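Local structure of bifunctional cytochrome P450/NADPH--P450 reductase (Deinococcus aerius, 7F3H) at residues A[132-137]-A[146-151]; A[105-110]-A[237-242]; A[69-74]-A[343-348]. The protein probably hydroxylates organic substrates at a heme iron, using oxygen and electrons passed from NADPH by the reductase part of the same polypeptide. All blocks are in the same frame, centred on the assembly; numbering follows the deposited sequence.

Contact 1 of 3, residues A[132-137]-A[146-151]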
loop_
_atom_site.group_PDB
_atom_site.type_symbol
_atom_site.label_atom_id
_atom_site.label_comp_id
_atom_site.label_asym_id
_atom_site.label_seq_id
_atom_site.Cartn_x
_atom_site.Cartn_y
_atom_site.Cartn_z
ATOM N N GLY A 132 -0.618 -19.990 -13.308
ATOM C CA GLY A 132 -0.046 -21.325 -13.442
ATOM C C GLY A 132 -0.057 -22.099 -12.141
ATOM O O GLY A 132 -0.513 -23.243 -12.090
ATOM N N LYS A 133 0.403 -21.462 -11.056
ATOM C CA LYS A 133 0.376 -22.125 -9.758
ATOM C C LYS A 133 -1.045 -22.526 -9.384
ATOM O O LYS A 133 -1.297 -23.672 -8.997
ATOM C CB LYS A 133 0.975 -21.224 -8.681
ATOM C CG LYS A 133 1.157 -21.952 -7.348
ATOM C CD LYS A 133 1.739 -21.028 -6.277
ATOM C CE LYS A 133 1.764 -21.670 -4.898
ATOM N NZ LYS A 133 2.028 -20.654 -3.851
ATOM N N TRP A 134 -2.003 -21.614 -9.563
ATOM C CA TRP A 134 -3.357 -21.940 -9.150
ATOM C C TRP A 134 -3.928 -23.028 -10.041
ATOM O O TRP A 134 -4.601 -23.942 -9.547
ATOM C CB TRP A 134 -4.218 -20.681 -9.143
ATOM C CG TRP A 134 -3.870 -19.713 -8.041
ATOM C CD1 TRP A 134 -2.742 -19.711 -7.260
ATOM C CD2 TRP A 134 -4.647 -18.577 -7.616
ATOM N NE1 TRP A 134 -2.774 -18.643 -6.373
ATOM C CE2 TRP A 134 -3.928 -17.935 -6.578
ATOM C CE3 TRP A 134 -5.875 -18.033 -8.025
ATOM C CZ2 TRP A 134 -4.404 -16.788 -5.943
ATOM C CZ3 TRP A 134 -6.340 -16.899 -7.397
ATOM C CH2 TRP A 134 -5.611 -16.287 -6.364
ATOM N N GLU A 135 -3.552 -23.033 -11.335
ATOM C CA GLU A 135 -3.963 -24.156 -12.177
ATOM C C GLU A 135 -3.448 -25.452 -11.584
ATOM O O GLU A 135 -4.204 -26.419 -11.416
ATOM C CB GLU A 135 -3.452 -24.011 -13.607
ATOM C CG GLU A 135 -4.409 -23.453 -14.619
ATOM C CD GLU A 135 -3.755 -23.261 -16.004
ATOM O OE1 GLU A 135 -2.555 -22.883 -16.090
ATOM O OE2 GLU A 135 -4.430 -23.564 -17.015
ATOM N N ARG A 136 -2.170 -25.453 -11.195
ATOM C CA ARG A 136 -1.493 -26.653 -10.729
ATOM C C ARG A 136 -2.084 -27.188 -9.442
ATOM O O ARG A 136 -1.936 -28.383 -9.176
ATOM C CB ARG A 136 -0.007 -26.352 -10.487
ATOM C CG ARG A 136 0.829 -26.252 -11.751
ATOM C CD ARG A 136 2.326 -26.068 -11.460
ATOM N NE ARG A 136 2.779 -24.678 -11.548
ATOM C CZ ARG A 136 3.312 -24.029 -10.521
ATOM N NH1 ARG A 136 3.431 -24.663 -9.356
ATOM N NH2 ARG A 136 3.725 -22.770 -10.649
ATOM N N THR A 137 -2.772 -26.350 -8.639
ATOM C CA THR A 137 -3.139 -26.789 -7.295
ATOM C C THR A 137 -4.641 -26.732 -7.032
ATOM O O THR A 137 -5.054 -26.771 -5.869
ATOM C CB THR A 137 -2.363 -26.001 -6.234
ATOM O OG1 THR A 137 -2.600 -24.602 -6.385
ATOM C CG2 THR A 137 -0.858 -26.264 -6.360
ATOM N N ASP A 146 -0.485 -14.778 0.889
ATOM C CA ASP A 146 0.842 -15.293 0.575
ATOM C C ASP A 146 1.136 -15.222 -0.928
ATOM O O ASP A 146 2.165 -14.665 -1.348
ATOM C CB ASP A 146 0.939 -16.722 1.113
ATOM C CG ASP A 146 2.164 -17.446 0.628
ATOM O OD1 ASP A 146 3.293 -17.073 1.051
ATOM O OD2 ASP A 146 1.979 -18.392 -0.192
ATOM N N ASP A 147 0.205 -15.709 -1.757
ATOM C CA ASP A 147 0.415 -15.699 -3.194
ATOM C C ASP A 147 0.344 -14.293 -3.786
ATOM O O ASP A 147 1.021 -14.014 -4.781
ATOM C CB ASP A 147 -0.590 -16.616 -3.856
ATOM C CG ASP A 147 -0.155 -18.050 -3.826
ATOM O OD1 ASP A 147 1.007 -18.315 -3.445
ATOM O OD2 ASP A 147 -0.973 -18.908 -4.184
ATOM N N MET A 148 -0.440 -13.380 -3.181
ATOM C CA MET A 148 -0.431 -11.987 -3.629
ATOM C C MET A 148 0.914 -11.314 -3.326
ATOM O O MET A 148 1.422 -10.539 -4.147
ATOM C CB MET A 148 -1.585 -11.212 -2.972
ATOM C CG MET A 148 -2.980 -11.653 -3.395
ATOM S SD MET A 148 -3.224 -11.771 -5.200
ATOM C CE MET A 148 -3.488 -13.505 -5.446
ATOM N N THR A 149 1.496 -11.586 -2.148
ATOM C CA THR A 149 2.846 -11.104 -1.843
ATOM C C THR A 149 3.881 -11.637 -2.809
ATOM O O THR A 149 4.767 -10.891 -3.240
ATOM C CB THR A 149 3.223 -11.449 -0.405
ATOM O OG1 THR A 149 2.448 -10.651 0.500
ATOM C CG2 THR A 149 4.734 -11.424 -0.151
ATOM N N ARG A 150 3.802 -12.922 -3.146
ATOM C CA ARG A 150 4.640 -13.420 -4.229
ATOM C C ARG A 150 4.435 -12.602 -5.506
ATOM O O ARG A 150 5.409 -12.106 -6.104
ATOM C CB ARG A 150 4.340 -14.889 -4.490
ATOM C CG ARG A 150 4.717 -15.803 -3.358
ATOM C CD ARG A 150 4.566 -17.244 -3.791
ATOM N NE ARG A 150 5.425 -18.092 -2.983
ATOM C CZ ARG A 150 4.972 -18.780 -1.945
ATOM N NH1 ARG A 150 3.685 -18.709 -1.636
ATOM N NH2 ARG A 150 5.782 -19.546 -1.231
ATOM N N LEU A 151 3.168 -12.438 -5.928
ATOM C CA LEU A 151 2.861 -11.695 -7.145
ATOM C C LEU A 151 3.539 -10.337 -7.137
ATOM O O LEU A 151 4.315 -10.011 -8.040
ATOM C CB LEU A 151 1.347 -11.533 -7.323
ATOM C CG LEU A 151 0.867 -10.582 -8.441
ATOM C CD1 LEU A 151 1.100 -11.181 -9.829
ATOM C CD2 LEU A 151 -0.619 -10.249 -8.264
#

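Contact 2 of 3, residues A[105-110]-A[237-242]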
loop_
_atom_site.group_PDB
_atom_site.type_symbol
_atom_site.label_atom_id
_atom_site.label_comp_id
_atom_site.label_asym_id
_atom_site.label_seq_id
_atom_site.Cartn_x
_atom_site.Cartn_y
_atom_site.Cartn_z
ATOM N N ARG A 105 11.701 14.115 -9.122
ATOM C CA ARG A 105 11.621 14.637 -10.482
ATOM C C ARG A 105 12.132 13.626 -11.503
ATOM O O ARG A 105 11.613 13.566 -12.616
ATOM C CB ARG A 105 12.368 15.954 -10.570
ATOM C CG ARG A 105 11.704 17.060 -9.743
ATOM C CD ARG A 105 12.458 18.351 -9.928
ATOM N NE ARG A 105 13.835 18.308 -9.417
ATOM C CZ ARG A 105 14.180 18.669 -8.181
ATOM N NH1 ARG A 105 13.245 19.083 -7.327
ATOM N NH2 ARG A 105 15.459 18.626 -7.801
ATOM N N ILE A 106 13.133 12.816 -11.152
ATOM C CA ILE A 106 13.614 11.798 -12.084
ATOM C C ILE A 106 12.560 10.706 -12.292
ATOM O O ILE A 106 12.281 10.295 -13.427
ATOM C CB ILE A 106 14.954 11.210 -11.601
ATOM C CG1 ILE A 106 16.075 12.255 -11.738
ATOM C CG2 ILE A 106 15.284 9.926 -12.382
ATOM C CD1 ILE A 106 17.457 11.737 -11.387
ATOM N N LEU A 107 11.954 10.227 -11.207
ATOM C CA LEU A 107 11.135 9.018 -11.272
ATOM C C LEU A 107 9.680 9.255 -11.699
ATOM O O LEU A 107 9.122 8.357 -12.346
ATOM C CB LEU A 107 11.165 8.281 -9.925
ATOM C CG LEU A 107 12.484 7.541 -9.609
ATOM C CD1 LEU A 107 12.492 6.985 -8.189
ATOM C CD2 LEU A 107 12.837 6.460 -10.631
ATOM N N LEU A 108 9.062 10.433 -11.417
ATOM C CA LEU A 108 7.683 10.688 -11.867
ATOM C C LEU A 108 7.393 10.299 -13.302
ATOM O O LEU A 108 6.357 9.654 -13.541
ATOM C CB LEU A 108 7.221 12.150 -11.740
ATOM C CG LEU A 108 6.605 12.677 -10.462
ATOM C CD1 LEU A 108 6.365 14.178 -10.536
ATOM C CD2 LEU A 108 5.234 11.944 -10.391
ATOM N N PRO A 109 8.192 10.680 -14.295
ATOM C CA PRO A 109 7.830 10.293 -15.662
ATOM C C PRO A 109 7.838 8.799 -15.846
ATOM O O PRO A 109 7.054 8.292 -16.655
ATOM C CB PRO A 109 8.937 10.958 -16.501
ATOM C CG PRO A 109 9.429 12.073 -15.658
ATOM C CD PRO A 109 9.381 11.554 -14.267
ATOM N N ALA A 110 8.637 8.070 -15.057
ATOM C CA ALA A 110 8.737 6.616 -15.129
ATOM C C ALA A 110 7.574 5.897 -14.467
ATOM O O ALA A 110 7.492 4.670 -14.593
ATOM C CB ALA A 110 10.037 6.121 -14.472
ATOM N N LEU A 237 15.684 0.662 -12.779
ATOM C CA LEU A 237 17.122 0.816 -12.534
ATOM C C LEU A 237 17.853 1.411 -13.740
ATOM O O LEU A 237 18.677 2.323 -13.589
ATOM C CB LEU A 237 17.733 -0.535 -12.154
ATOM C CG LEU A 237 19.250 -0.559 -12.013
ATOM C CD1 LEU A 237 19.682 0.555 -11.094
ATOM C CD2 LEU A 237 19.728 -1.897 -11.491
ATOM N N GLY A 238 17.619 0.860 -14.934
ATOM C CA GLY A 238 18.244 1.407 -16.126
ATOM C C GLY A 238 17.960 2.885 -16.316
ATOM O O GLY A 238 18.815 3.640 -16.785
ATOM N N LEU A 239 16.761 3.320 -15.933
ATOM C CA LEU A 239 16.408 4.731 -16.012
ATOM C C LEU A 239 17.150 5.535 -14.960
ATOM O O LEU A 239 17.607 6.653 -15.237
ATOM C CB LEU A 239 14.889 4.892 -15.871
ATOM C CG LEU A 239 14.292 6.307 -15.934
ATOM C CD1 LEU A 239 12.913 6.331 -16.579
ATOM C CD2 LEU A 239 14.175 6.878 -14.526
ATOM N N MET A 240 17.278 4.992 -13.744
ATOM C CA MET A 240 17.971 5.745 -12.706
ATOM C C MET A 240 19.473 5.816 -12.954
ATOM O O MET A 240 20.138 6.690 -12.381
ATOM C CB MET A 240 17.697 5.126 -11.326
ATOM C CG MET A 240 16.246 5.183 -10.860
ATOM S SD MET A 240 15.968 4.778 -9.100
ATOM C CE MET A 240 15.884 2.977 -9.259
ATOM N N LEU A 241 20.004 4.950 -13.836
ATOM C CA LEU A 241 21.432 4.954 -14.175
ATOM C C LEU A 241 21.800 6.083 -15.124
ATOM O O LEU A 241 22.903 6.630 -15.021
ATOM C CB LEU A 241 21.850 3.619 -14.799
ATOM C CG LEU A 241 21.862 2.401 -13.877
ATOM C CD1 LEU A 241 22.587 1.255 -14.551
ATOM C CD2 LEU A 241 22.491 2.731 -12.535
ATOM N N ASN A 242 20.891 6.446 -16.033
ATOM C CA ASN A 242 21.119 7.464 -17.052
ATOM C C ASN A 242 20.534 8.822 -16.674
ATOM O O ASN A 242 21.257 9.823 -16.624
ATOM C CB ASN A 242 20.503 7.021 -18.389
ATOM C CG ASN A 242 21.002 5.655 -18.859
ATOM O OD1 ASN A 242 22.196 5.332 -18.746
ATOM N ND2 ASN A 242 20.083 4.846 -19.407
#

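Contact 3 of 3, residues A[69-74]-A[343-348]. With HEM (protoporphyrin IX containing Fe), chain E.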
loop_
_atom_site.group_PDB
_atom_site.type_symbol
_atom_site.label_atom_id
_atom_site.label_comp_id
_atom_site.label_asym_id
_atom_site.label_seq_id
_atom_site.Cartn_x
_atom_site.Cartn_y
_atom_site.Cartn_z
ATOM N N ARG A 69 0.925 23.883 2.957
ATOM C CA ARG A 69 1.462 25.094 3.574
ATOM C C ARG A 69 1.391 25.049 5.099
ATOM O O ARG A 69 2.139 25.771 5.764
ATOM C CB ARG A 69 0.724 26.326 3.031
ATOM C CG ARG A 69 0.857 26.465 1.498
ATOM C CD ARG A 69 -0.197 27.406 0.872
ATOM N NE ARG A 69 -1.542 26.960 1.201
ATOM C CZ ARG A 69 -2.651 27.689 1.077
ATOM N NH1 ARG A 69 -2.604 28.928 0.601
ATOM N NH2 ARG A 69 -3.818 27.165 1.437
ATOM N N ARG A 70 0.553 24.180 5.666
ATOM C CA ARG A 70 0.252 24.133 7.098
ATOM C C ARG A 70 0.709 22.848 7.769
ATOM O O ARG A 70 1.118 22.863 8.942
ATOM C CB ARG A 70 -1.243 24.324 7.308
ATOM C CG ARG A 70 -1.738 25.581 6.635
ATOM C CD ARG A 70 -3.253 25.699 6.673
ATOM N NE ARG A 70 -3.745 25.815 8.044
ATOM C CZ ARG A 70 -5.023 25.710 8.391
ATOM N NH1 ARG A 70 -5.950 25.493 7.463
ATOM N NH2 ARG A 70 -5.365 25.802 9.672
ATOM N N PHE A 71 0.606 21.712 7.079
ATOM C CA PHE A 71 1.058 20.456 7.629
ATOM C C PHE A 71 1.820 19.717 6.544
ATOM O O PHE A 71 1.504 19.844 5.365
ATOM C CB PHE A 71 -0.110 19.626 8.135
ATOM C CG PHE A 71 -1.042 20.377 9.040
ATOM C CD1 PHE A 71 -2.040 21.197 8.510
ATOM C CD2 PHE A 71 -0.941 20.248 10.416
ATOM C CE1 PHE A 71 -2.912 21.890 9.339
ATOM C CE2 PHE A 71 -1.809 20.935 11.250
ATOM C CZ PHE A 71 -2.809 21.748 10.711
ATOM N N GLN A 72 2.850 18.969 6.947
ATOM C CA GLN A 72 3.596 18.156 5.993
ATOM C C GLN A 72 4.023 16.858 6.647
ATOM O O GLN A 72 4.180 16.782 7.869
ATOM C CB GLN A 72 4.842 18.878 5.448
ATOM C CG GLN A 72 4.510 20.009 4.519
ATOM C CD GLN A 72 5.702 20.624 3.824
ATOM O OE1 GLN A 72 6.831 20.091 3.827
ATOM N NE2 GLN A 72 5.453 21.770 3.199
ATOM N N LYS A 73 4.238 15.849 5.780
ATOM C CA LYS A 73 4.866 14.596 6.178
ATOM C C LYS A 73 6.280 14.864 6.665
ATOM O O LYS A 73 7.070 15.569 6.033
ATOM C CB LYS A 73 4.921 13.599 5.036
ATOM C CG LYS A 73 5.786 12.393 5.374
ATOM C CD LYS A 73 5.687 11.321 4.309
ATOM C CE LYS A 73 6.835 10.293 4.402
ATOM N NZ LYS A 73 6.532 9.147 3.499
ATOM N N ARG A 74 6.594 14.308 7.816
ATOM C CA ARG A 74 7.905 14.479 8.423
ATOM C C ARG A 74 8.390 13.139 8.986
ATOM O O ARG A 74 7.642 12.438 9.691
ATOM C CB ARG A 74 7.810 15.573 9.466
ATOM C CG ARG A 74 7.840 17.052 8.998
ATOM C CD ARG A 74 9.187 17.492 8.530
ATOM N NE ARG A 74 9.035 18.882 8.197
ATOM C CZ ARG A 74 8.964 19.317 6.958
ATOM N NH1 ARG A 74 9.027 18.423 5.975
ATOM N NH2 ARG A 74 8.821 20.614 6.713
ATOM N N GLU A 343 -1.052 25.853 14.575
ATOM C CA GLU A 343 -2.179 25.892 13.654
ATOM C C GLU A 343 -3.476 25.771 14.440
ATOM O O GLU A 343 -3.508 25.276 15.568
ATOM C CB GLU A 343 -2.138 24.762 12.624
ATOM C CG GLU A 343 -1.112 24.939 11.536
ATOM C CD GLU A 343 -1.457 26.025 10.545
ATOM O OE1 GLU A 343 -2.643 26.412 10.416
ATOM O OE2 GLU A 343 -0.515 26.508 9.892
ATOM N N VAL A 344 -4.554 26.242 13.824
ATOM C CA VAL A 344 -5.893 26.117 14.362
ATOM C C VAL A 344 -6.758 25.588 13.232
ATOM O O VAL A 344 -6.876 26.225 12.177
ATOM C CB VAL A 344 -6.408 27.461 14.910
ATOM C CG1 VAL A 344 -7.886 27.408 15.280
ATOM C CG2 VAL A 344 -5.569 27.879 16.111
ATOM N N ILE A 345 -7.312 24.401 13.427
ATOM C CA ILE A 345 -8.165 23.762 12.436
ATOM C C ILE A 345 -9.584 23.772 12.974
ATOM O O ILE A 345 -9.810 23.783 14.197
ATOM C CB ILE A 345 -7.699 22.334 12.077
ATOM C CG1 ILE A 345 -7.920 21.355 13.238
ATOM C CG2 ILE A 345 -6.257 22.357 11.603
ATOM C CD1 ILE A 345 -7.319 20.003 12.986
ATOM N N GLY A 346 -10.547 23.834 12.037
ATOM C CA GLY A 346 -11.960 23.908 12.347
ATOM C C GLY A 346 -12.377 25.171 13.057
ATOM O O GLY A 346 -13.499 25.259 13.568
ATOM N N GLY A 347 -11.497 26.167 13.071
ATOM C CA GLY A 347 -11.713 27.395 13.812
ATOM C C GLY A 347 -11.768 27.194 15.312
ATOM O O GLY A 347 -12.099 28.137 16.032
ATOM N N LYS A 348 -11.359 26.021 15.813
ATOM C CA LYS A 348 -11.573 25.649 17.213
ATOM C C LYS A 348 -10.337 25.008 17.844
ATOM O O LYS A 348 -10.007 25.305 18.998
ATOM C CB LYS A 348 -12.730 24.640 17.369
ATOM C CG LYS A 348 -14.040 25.027 16.764
ATOM C CD LYS A 348 -15.017 23.866 16.807
ATOM C CE LYS A 348 -15.314 23.450 18.227
ATOM N NZ LYS A 348 -16.610 22.731 18.272
HETATM C CHA HEM E . 3.799 6.655 -0.910
HETATM C CHB HEM E . 5.762 3.498 -4.040
HETATM C CHC HEM E . 1.623 0.925 -4.008
HETATM C CHD HEM E . -0.217 3.916 -0.664
HETATM C C1A HEM E . 4.678 6.030 -1.760
HETATM C C2A HEM E . 6.044 6.441 -2.002
HETATM C C3A HEM E . 6.593 5.601 -2.895
HETATM C C4A HEM E . 5.606 4.574 -3.186
HETATM C CMA HEM E . 8.037 5.672 -3.455
HETATM C CAA HEM E . 6.675 7.709 -1.407
HETATM C CBA HEM E . 6.469 8.840 -2.420
HETATM C CGA HEM E . 7.129 10.146 -1.977
HETATM O O1A HEM E . 7.807 10.754 -2.850
HETATM O O2A HEM E . 7.109 10.561 -0.778
HETATM C C1B HEM E . 4.812 2.545 -4.346
HETATM C C2B HEM E . 4.956 1.452 -5.299
HETATM C C3B HEM E . 3.789 0.782 -5.317
HETATM C C4B HEM E . 2.910 1.382 -4.329
HETATM C CMB HEM E . 6.207 1.219 -6.169
HETATM C CAB HEM E . 3.370 -0.501 -6.068
HETATM C CBB HEM E . 4.191 -1.260 -6.798
HETATM C C1C HEM E . 0.757 1.495 -3.089
HETATM C C2C HEM E . -0.619 1.076 -2.790
HETATM C C3C HEM E . -1.067 1.929 -1.850
HETATM C C4C HEM E . -0.054 2.899 -1.566
HETATM C CMC HEM E . -1.355 -0.143 -3.421
HETATM C CAC HEM E . -2.405 2.037 -1.134
HETATM C CBC HEM E . -3.414 1.219 -1.397
HETATM C C1D HEM E . 0.708 4.915 -0.433
HETATM C C2D HEM E . 0.573 5.999 0.537
HETATM C C3D HEM E . 1.679 6.735 0.447
HETATM C C4D HEM E . 2.563 6.161 -0.548
HETATM C CMD HEM E . -0.625 6.270 1.485
HETATM C CAD HEM E . 1.955 7.968 1.288
HETATM C CBD HEM E . 2.605 7.410 2.527
HETATM C CGD HEM E . 2.823 8.474 3.548
HETATM O O1D HEM E . 3.670 8.191 4.430
HETATM O O2D HEM E . 2.174 9.569 3.486
HETATM N NA HEM E . 4.461 4.873 -2.476
HETATM N NB HEM E . 3.559 2.481 -3.786
HETATM N NC HEM E . 1.064 2.601 -2.307
HETATM N ND HEM E . 1.930 5.051 -1.074
HETATM FE FE HEM E . 2.686 3.851 -2.463
#

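Contact 1 of 3, residues A[132-137]-A[146-151]
Lys133 and Asp147 reach across the gap between two nearly antiparallel helical segments, whose directions differ by 148° and whose axes come no closer than 12.6 Å. That is too far for backbone packing, so the long Lys133 and Trp134 have to span the space to a short acid. Lysine suits the task: with CG anti to the backbone N (chi1 -172°) and every later bond extended, Lys133 runs straight out from its helix and delivers NZ to Asp147, which approaches from the opposite direction. The salt bridge joins NZ of Lys133 to OD1 of Asp147 at 2.6 Å, using the syn lone pair of that oxygen. The other carboxylate oxygen takes a different donor. NE1 of Trp134 lies 2.8 Å from OD2 of Asp147, with an N-H...O angle of 151°; the indole reaches this oxygen on its anti side, tilted from the carboxylate plane, while OD2 itself sits at the ring edge. Each oxygen is thus held by a different residue, which should fix the rotation of the carboxylate and satisfy its charge in a buried place. Arg150 adds a second positive group near OD1, though the modelled position of its NH1 is uncertain. Lys133 and Arg150 both lie near the carboxylate of Asp147, which probably offsets the closeness of the two cations. Beyond the polar part, the bent chain of Met148 crosses Trp134 at about a right angle and sets CE 3.4 Å from CZ2 of the indole, an unbranched apolar tip beside the six-membered part of the ring system. The contact joins helices 113-137 and 144-161, the D and E helices of the P450 four-helix bundle; Trp134 also touches Ile422 of helix 408-425, and Met148 packs on Ser273 and Leu276 of helix 254-285.

Contact 2 of 3, residues A[105-110]-A[237-242]
Leu239 pushes its forked end toward the 105-110 segment and makes most of the apolar contacts. Its CG stands anti to the backbone N (chi1 -180°), which carries the two methyls away from their own helix and divides them between partners. CD1 meets the CB of Ala110 at 3.6 Å, where a small residue lets the leucine come close to the backbone just past the helix. CD2 lies 3.9 Å from CG2 of Ile106, the isoleucine and leucine lying alongside each other and pointing opposite ways. A second apolar pairing lies alongside: CD2 of Leu107 rests 3.6 Å from CG of Met240, with SD of Met240 slightly farther from the same methyl. Methionine suits this spot because its unbranched chain, bent at chi3, can follow its surroundings, which include Gln260 and Phe264 of helix 254-285.

Polar groups find partners around the contact: Arg105 forms a salt bridge with Asp245, and the carbonyl of Ala110 is hydrogen-bonded to Tyr119. The end of the C helix, helix 98-107, and the residues just after it therefore meet helix 236-242, the H helix, through methyl, methylene and thioether groups, and their adhesion rests on van der Waals contact and the exclusion of water rather than on directional bonds.

Contact 3 of 3, residues A[69-74]-A[343-348]
Two bends bring Arg70 and Glu343 together: the arginine chain turns at chi3 (64°) and the glutamate at chi2 (-71°), so that the guanidinium presents its NE side to the carboxylate. Both donors converge on one oxygen. NE of Arg70 lies 2.7 Å from OE1 of Glu343, with an N-H...O angle of 152°, and NH2 of Arg70 reaches the same OE1 at 2.9 Å. OE1 sits in the guanidinium plane, yet both nitrogens come to it from the same face of the carboxylate, the two flat groups being steeply inclined. OE2 of Glu343 instead lies beside the aliphatic root of Arg70, 3.5 Å from its CB. The remaining amino group of Arg70, NH1, makes a salt bridge with Glu64, so the arginine serves two acids at once.

Phe71 belongs to strand 71-72, an outermost strand of the mixed sheet of the P450 fold, whereas 343-345 pairs with 349-351 in a separate hairpin. That hairpin turns at Gly346 and Gly347, whose positive phi angles fit a type I' turn and favour glycine. Between sheet and hairpin, CZ of Phe71 touches CB of Glu343 at 3.6 Å and CG2 of Ile345 at 3.6 Å. A large ring and a branched aliphatic chain suit this buried side, which Leu61, Leu65 and Ile351 also line.

At the far end of the 69-74 segment, extended Lys73 hydrogen-bonds through NZ to one of the heme propionates, 3.2 Å from O1D of HEM; the same nitrogen is hydrogen-bonded to the carbonyl of Phe91.

From the N terminus, the chain first meets 69-74, at the outer strand of the mixed sheet, then 105-110, at the end of the C helix and just past it, then 132-137 in the next helix. Contact 1 closes soonest, across a short connection to 146-151. Contact 2 closes when the chain returns at 237-242, and contact 3 last, at 343-348. The three loops are nested without crossing: contact 1 lies inside contact 2, and contact 2 inside contact 3. Contact 1 ties the D helix to the E helix, contact 2 the end of the C helix to the H helix, and contact 3 the outer strand of the mixed sheet to a separate hairpin. Contacts 1 and 3 lie on opposite sides of the chain's centre.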